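Local coordinates for HI1317 (Haemophilus influenzae, PDB 1JOV), which probably interconverts the alpha and beta anomers of D-glucose 6-phosphate, acting as a glucose-6-phosphate 1-epimerase, at residues L215-W229 with Y241-H254. Numbering follows the deposited sequence.
Sequences LHHHNASQFVLWNPW and YQKMLCLETARIHH
Val-224 lies against the carboxylate of Glu-248, its CG1 3.5 Å from OE2 and its CB equally near OE1, the two side chains slanting across one another. With chi2 at 171° the Glu-248 chain is stretched out, laying its carboxylate along Val-224. Beside it Trp-226 turns the edge of its indole to Cys-246, with CE3 3.5 Å from SG, while Pro-228 CD covers part of one indole face. Strands 222-227 and 244-251 pair antiparallel here, neighbours in one sheet of the beta-supersandwich fold of the galactose mutarotase-like family. Glu-248, a predicted catalytic residue, stands on the face shared with Val-224, Trp-226 and Cys-246, and its side chain approaches that of His-150, the other predicted one, on strand 145-154. The opposite face meets strand 211-218 of a second sheet: His-217 ND1 and Thr-249 OG1 share a hydrogen bond of 2.8 Å at the imidazole edge, Phe-223 CE1 sits over the centre of the imidazole, and His-217 NE2 bonds to Asn-202 OD1. At one end a classic beta bulge sets Ser-221 N and Gln-222 N on the single acceptor Ala-250 O. Next to it the Arg-251 chain doubles back on itself and brings NH1 2.8 Å from Asn-219 O, within the guanidinium plane; NE bonds to His-254 O, and NH2 forms a salt bridge with Glu-260. At the far end Asn-227 ND2 gives a nearly straight bond (173°) to a lone pair of Tyr-241 O, while its OD1 accepts from Trp-229 N in an Asx turn. Trp-229 CA rests over the Tyr-241 ring in a CH-pi contact, the aromatic planes meeting at 50°.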
loop_
_atom_site.group_PDB
_atom_site.type_symbol
_atom_site.label_atom_id
_atom_site.label_comp_id
_atom_site.label_asym_id
_atom_site.label_seq_id
_atom_site.Cartn_x
_atom_site.Cartn_y
_atom_site.Cartn_z
ATOM N N LEU A 215 12.066 3.549 -3.194
ATOM C CA LEU A 215 10.723 4.106 -3.523
ATOM C C LEU A 215 10.841 5.373 -4.325
ATOM O O LEU A 215 11.539 6.313 -3.898
ATOM C CB LEU A 215 9.876 4.393 -2.281
ATOM C CG LEU A 215 9.722 3.193 -1.399
ATOM C CD1 LEU A 215 9.088 3.457 -0.148
ATOM C CD2 LEU A 215 9.114 2.008 -2.225
ATOM N N HIS A 216 10.181 5.404 -5.492
ATOM C CA HIS A 216 10.105 6.638 -6.299
ATOM C C HIS A 216 8.640 7.098 -6.316
ATOM O O HIS A 216 7.838 6.503 -7.062
ATOM C CB HIS A 216 10.609 6.383 -7.706
ATOM C CG HIS A 216 10.986 7.628 -8.453
ATOM N ND1 HIS A 216 11.814 7.612 -9.558
ATOM C CD2 HIS A 216 10.659 8.929 -8.249
ATOM C CE1 HIS A 216 11.974 8.846 -10.006
ATOM N NE2 HIS A 216 11.284 9.666 -9.231
ATOM N N HIS A 217 8.299 8.097 -5.485
ATOM C CA HIS A 217 6.913 8.575 -5.389
ATOM C C HIS A 217 6.607 9.609 -6.504
ATOM O O HIS A 217 7.537 10.206 -7.031
ATOM C CB HIS A 217 6.651 9.199 -4.037
ATOM C CG HIS A 217 7.054 8.330 -2.889
ATOM N ND1 HIS A 217 6.154 7.518 -2.205
ATOM C CD2 HIS A 217 8.272 8.109 -2.320
ATOM C CE1 HIS A 217 6.795 6.877 -1.249
ATOM N NE2 HIS A 217 8.094 7.225 -1.286
ATOM N N HIS A 218 5.355 9.805 -6.866
ATOM C CA HIS A 218 4.983 10.890 -7.807
ATOM C C HIS A 218 3.777 11.645 -7.269
ATOM O O HIS A 218 2.822 11.040 -6.814
ATOM C CB HIS A 218 4.660 10.388 -9.197
ATOM C CG HIS A 218 5.825 9.552 -9.704
ATOM N ND1 HIS A 218 6.904 10.103 -10.358
ATOM C CD2 HIS A 218 6.041 8.210 -9.658
ATOM C CE1 HIS A 218 7.748 9.130 -10.695
ATOM N NE2 HIS A 218 7.239 7.976 -10.295
ATOM N N ASN A 219 3.844 12.951 -7.327
ATOM C CA ASN A 219 2.729 13.776 -6.847
ATOM C C ASN A 219 2.311 13.643 -5.381
ATOM O O ASN A 219 1.190 14.007 -5.056
ATOM C CB ASN A 219 1.497 13.648 -7.743
ATOM C CG ASN A 219 1.797 14.003 -9.141
ATOM O OD1 ASN A 219 2.551 14.965 -9.403
ATOM N ND2 ASN A 219 1.230 13.259 -10.074
ATOM N N ALA A 220 3.246 13.194 -4.514
ATOM C CA ALA A 220 2.993 13.102 -3.091
ATOM C C ALA A 220 3.164 14.500 -2.503
ATOM O O ALA A 220 3.999 15.258 -2.978
ATOM C CB ALA A 220 3.918 12.100 -2.424
ATOM N N SER A 221 2.463 14.795 -1.452
ATOM C CA SER A 221 2.700 16.029 -0.741
ATOM C C SER A 221 3.226 15.668 0.654
ATOM O O SER A 221 3.990 16.446 1.229
ATOM C CB SER A 221 1.445 16.906 -0.683
ATOM O OG SER A 221 0.340 16.172 -0.183
ATOM N N GLN A 222 2.823 14.516 1.175
ATOM C CA GLN A 222 3.163 14.057 2.523
ATOM C C GLN A 222 3.671 12.618 2.440
ATOM O O GLN A 222 3.257 11.866 1.537
ATOM C CB GLN A 222 2.025 14.043 3.527
ATOM C CG GLN A 222 1.789 15.421 4.203
ATOM C CD GLN A 222 1.418 16.487 3.185
ATOM O OE1 GLN A 222 1.987 17.592 3.138
ATOM N NE2 GLN A 222 0.472 16.155 2.370
ATOM N N PHE A 223 4.527 12.220 3.341
ATOM C CA PHE A 223 4.984 10.831 3.456
ATOM C C PHE A 223 4.759 10.460 4.909
ATOM O O PHE A 223 5.277 11.127 5.794
ATOM C CB PHE A 223 6.477 10.596 3.127
ATOM C CG PHE A 223 6.887 10.780 1.714
ATOM C CD1 PHE A 223 6.179 10.122 0.692
ATOM C CD2 PHE A 223 7.992 11.564 1.374
ATOM C CE1 PHE A 223 6.519 10.280 -0.628
ATOM C CE2 PHE A 223 8.351 11.740 0.052
ATOM C CZ PHE A 223 7.607 11.104 -0.929
ATOM N N VAL A 224 3.985 9.405 5.176
ATOM C CA VAL A 224 3.682 9.025 6.540
ATOM C C VAL A 224 4.541 7.791 6.930
ATOM O O VAL A 224 4.563 6.750 6.230
ATOM C CB VAL A 224 2.167 8.709 6.664
ATOM C CG1 VAL A 224 1.767 8.235 8.069
ATOM C CG2 VAL A 224 1.284 9.924 6.299
ATOM N N LEU A 225 5.293 7.886 8.018
ATOM C CA LEU A 225 6.131 6.754 8.405
ATOM C C LEU A 225 5.468 6.222 9.635
ATOM O O LEU A 225 5.222 6.996 10.561
ATOM C CB LEU A 225 7.533 7.238 8.727
ATOM C CG LEU A 225 8.542 6.154 9.118
ATOM C CD1 LEU A 225 8.830 5.199 7.977
ATOM C CD2 LEU A 225 9.847 6.900 9.546
ATOM N N TRP A 226 5.147 4.908 9.653
ATOM C CA TRP A 226 4.346 4.344 10.758
ATOM C C TRP A 226 4.694 2.896 11.144
ATOM O O TRP A 226 4.795 2.043 10.296
ATOM C CB TRP A 226 2.876 4.298 10.422
ATOM C CG TRP A 226 2.002 3.670 11.462
ATOM C CD1 TRP A 226 1.842 4.060 12.784
ATOM C CD2 TRP A 226 1.243 2.449 11.323
ATOM N NE1 TRP A 226 0.973 3.217 13.425
ATOM C CE2 TRP A 226 0.567 2.232 12.542
ATOM C CE3 TRP A 226 0.982 1.572 10.239
ATOM C CZ2 TRP A 226 -0.253 1.135 12.741
ATOM C CZ3 TRP A 226 0.154 0.470 10.440
ATOM C CH2 TRP A 226 -0.487 0.273 11.658
ATOM N N ASN A 227 4.839 2.634 12.460
ATOM C CA ASN A 227 5.058 1.284 13.035
ATOM C C ASN A 227 4.410 1.346 14.410
ATOM O O ASN A 227 4.734 2.229 15.194
ATOM C CB ASN A 227 6.554 0.885 13.065
ATOM C CG ASN A 227 6.762 -0.581 13.557
ATOM O OD1 ASN A 227 6.445 -0.889 14.728
ATOM N ND2 ASN A 227 7.160 -1.489 12.649
ATOM N N PRO A 228 3.418 0.519 14.660
ATOM C CA PRO A 228 2.623 0.624 15.873
ATOM C C PRO A 228 3.426 0.138 17.112
ATOM O O PRO A 228 3.014 0.373 18.260
ATOM C CB PRO A 228 1.452 -0.335 15.603
ATOM C CG PRO A 228 2.002 -1.353 14.657
ATOM C CD PRO A 228 2.992 -0.615 13.831
ATOM N N TRP A 229 4.489 -0.580 16.856
ATOM C CA TRP A 229 5.398 -1.041 17.900
ATOM C C TRP A 229 4.569 -1.859 18.917
ATOM O O TRP A 229 4.047 -2.922 18.578
ATOM C CB TRP A 229 6.191 0.160 18.476
ATOM C CG TRP A 229 7.360 -0.224 19.339
ATOM C CD1 TRP A 229 7.351 -0.310 20.705
ATOM C CD2 TRP A 229 8.686 -0.579 18.918
ATOM N NE1 TRP A 229 8.581 -0.702 21.171
ATOM C CE2 TRP A 229 9.432 -0.837 20.099
ATOM C CE3 TRP A 229 9.334 -0.685 17.664
ATOM C CZ2 TRP A 229 10.723 -1.268 20.074
ATOM C CZ3 TRP A 229 10.671 -1.064 17.649
ATOM C CH2 TRP A 229 11.339 -1.362 18.857
ATOM N N TYR A 241 4.354 -6.174 14.488
ATOM C CA TYR A 241 5.117 -4.963 14.178
ATOM C C TYR A 241 6.568 -5.242 13.814
ATOM O O TYR A 241 7.214 -4.397 13.192
ATOM C CB TYR A 241 5.145 -3.950 15.363
ATOM C CG TYR A 241 6.163 -4.332 16.460
ATOM C CD1 TYR A 241 5.829 -5.241 17.459
ATOM C CD2 TYR A 241 7.427 -3.789 16.528
ATOM C CE1 TYR A 241 6.699 -5.595 18.480
ATOM C CE2 TYR A 241 8.316 -4.127 17.550
ATOM C CZ TYR A 241 7.942 -5.035 18.524
ATOM O OH TYR A 241 8.817 -5.377 19.541
ATOM N N GLN A 242 7.086 -6.410 14.192
ATOM C CA GLN A 242 8.495 -6.663 13.989
ATOM C C GLN A 242 8.854 -6.923 12.566
ATOM O O GLN A 242 10.030 -6.818 12.189
ATOM C CB GLN A 242 8.904 -7.923 14.794
ATOM C CG GLN A 242 8.692 -7.775 16.261
ATOM C CD GLN A 242 9.359 -8.887 17.039
ATOM O OE1 GLN A 242 10.362 -8.659 17.709
ATOM N NE2 GLN A 242 8.789 -10.093 16.973
ATOM N N LYS A 243 7.844 -7.234 11.738
ATOM C CA LYS A 243 8.142 -7.661 10.374
ATOM C C LYS A 243 7.566 -6.695 9.344
ATOM O O LYS A 243 7.564 -7.006 8.139
ATOM C CB LYS A 243 7.601 -9.093 10.118
ATOM C CG LYS A 243 8.198 -10.188 11.030
ATOM C CD LYS A 243 9.533 -10.734 10.597
ATOM C CE LYS A 243 9.839 -11.990 11.419
ATOM N NZ LYS A 243 9.574 -11.830 12.902
ATOM N N MET A 244 7.175 -5.509 9.784
ATOM C CA MET A 244 6.521 -4.550 8.863
ATOM C C MET A 244 6.975 -3.120 9.174
ATOM O O MET A 244 7.518 -2.802 10.243
ATOM C CB MET A 244 5.016 -4.634 8.978
ATOM C CG MET A 244 4.495 -4.413 10.355
ATOM S SD MET A 244 4.338 -2.731 10.855
ATOM C CE MET A 244 2.774 -2.521 10.209
ATOM N N LEU A 245 6.830 -2.279 8.169
ATOM C CA LEU A 245 6.983 -0.857 8.327
ATOM C C LEU A 245 6.163 -0.198 7.203
ATOM O O LEU A 245 6.306 -0.554 6.025
ATOM C CB LEU A 245 8.425 -0.452 8.213
ATOM C CG LEU A 245 8.775 1.027 8.301
ATOM C CD1 LEU A 245 8.201 1.531 9.632
ATOM C CD2 LEU A 245 10.301 1.236 8.227
ATOM N N CYS A 246 5.377 0.784 7.593
ATOM C CA CYS A 246 4.656 1.588 6.574
ATOM C C CYS A 246 5.365 2.887 6.205
ATOM O O CYS A 246 5.713 3.684 7.080
ATOM C CB CYS A 246 3.273 1.902 7.090
ATOM S SG CYS A 246 2.177 0.453 7.119
ATOM N N LEU A 247 5.543 3.104 4.895
ATOM C CA LEU A 247 6.084 4.342 4.320
ATOM C C LEU A 247 5.008 4.710 3.269
ATOM O O LEU A 247 5.037 4.200 2.144
ATOM C CB LEU A 247 7.480 4.204 3.736
ATOM C CG LEU A 247 8.196 5.553 3.758
ATOM C CD1 LEU A 247 9.685 5.392 3.507
ATOM C CD2 LEU A 247 7.594 6.509 2.733
ATOM N N GLU A 248 4.062 5.513 3.678
ATOM C CA GLU A 248 2.898 5.861 2.908
ATOM C C GLU A 248 3.058 7.045 1.950
ATOM O O GLU A 248 3.543 8.120 2.340
ATOM C CB GLU A 248 1.751 6.209 3.842
ATOM C CG GLU A 248 1.529 5.194 4.943
ATOM C CD GLU A 248 0.535 5.612 6.015
ATOM O OE1 GLU A 248 -0.304 6.475 5.733
ATOM O OE2 GLU A 248 0.595 5.066 7.138
ATOM N N THR A 249 2.652 6.873 0.692
ATOM C CA THR A 249 2.647 7.918 -0.353
ATOM C C THR A 249 1.366 8.734 -0.138
ATOM O O THR A 249 0.280 8.138 -0.241
ATOM C CB THR A 249 2.609 7.282 -1.715
ATOM O OG1 THR A 249 3.671 6.316 -1.843
ATOM C CG2 THR A 249 2.768 8.344 -2.792
ATOM N N ALA A 250 1.402 10.036 0.158
ATOM C CA ALA A 250 0.168 10.657 0.581
ATOM C C ALA A 250 -0.103 12.093 0.101
ATOM O O ALA A 250 0.817 12.799 -0.222
ATOM C CB ALA A 250 0.081 10.728 2.085
ATOM N N ARG A 251 -1.372 12.448 0.048
ATOM C CA ARG A 251 -1.863 13.773 -0.322
ATOM C C ARG A 251 -2.806 14.072 0.827
ATOM O O ARG A 251 -4.021 13.768 0.761
ATOM C CB ARG A 251 -2.510 13.785 -1.708
ATOM C CG ARG A 251 -1.462 13.758 -2.853
ATOM C CD ARG A 251 -0.876 15.223 -3.072
ATOM N NE ARG A 251 -1.824 16.077 -3.790
ATOM C CZ ARG A 251 -1.895 16.148 -5.079
ATOM N NH1 ARG A 251 -1.147 15.434 -5.762
ATOM N NH2 ARG A 251 -2.790 16.935 -5.693
ATOM N N ILE A 252 -2.253 14.666 1.881
ATOM C CA ILE A 252 -3.022 14.925 3.082
ATOM C C ILE A 252 -3.402 16.414 3.202
ATOM O O ILE A 252 -4.580 16.751 3.504
ATOM C CB ILE A 252 -2.217 14.459 4.352
ATOM C CG1 ILE A 252 -2.077 12.925 4.421
ATOM C CG2 ILE A 252 -2.842 14.926 5.594
ATOM C CD1 ILE A 252 -1.002 12.423 5.366
ATOM N N HIS A 253 -2.367 17.263 3.051
ATOM C CA HIS A 253 -2.615 18.724 3.170
ATOM C C HIS A 253 -2.709 19.390 1.782
ATOM O O HIS A 253 -3.262 20.498 1.700
ATOM C CB HIS A 253 -1.493 19.383 3.995
ATOM C CG HIS A 253 -1.358 18.834 5.371
ATOM N ND1 HIS A 253 -2.442 18.747 6.216
ATOM C CD2 HIS A 253 -0.325 18.250 6.009
ATOM C CE1 HIS A 253 -2.063 18.181 7.346
ATOM N NE2 HIS A 253 -0.781 17.884 7.256
ATOM N N HIS A 254 -2.215 18.749 0.749
ATOM C CA HIS A 254 -2.374 19.224 -0.611
ATOM C C HIS A 254 -3.441 18.302 -1.156
ATOM O O HIS A 254 -3.183 17.138 -1.402
ATOM C CB HIS A 254 -1.079 19.184 -1.405
ATOM C CG HIS A 254 -1.239 19.767 -2.837
ATOM N ND1 HIS A 254 -2.036 20.868 -3.098
ATOM C CD2 HIS A 254 -0.731 19.373 -4.024
ATOM C CE1 HIS A 254 -2.016 21.118 -4.387
ATOM N NE2 HIS A 254 -1.245 20.230 -4.980
#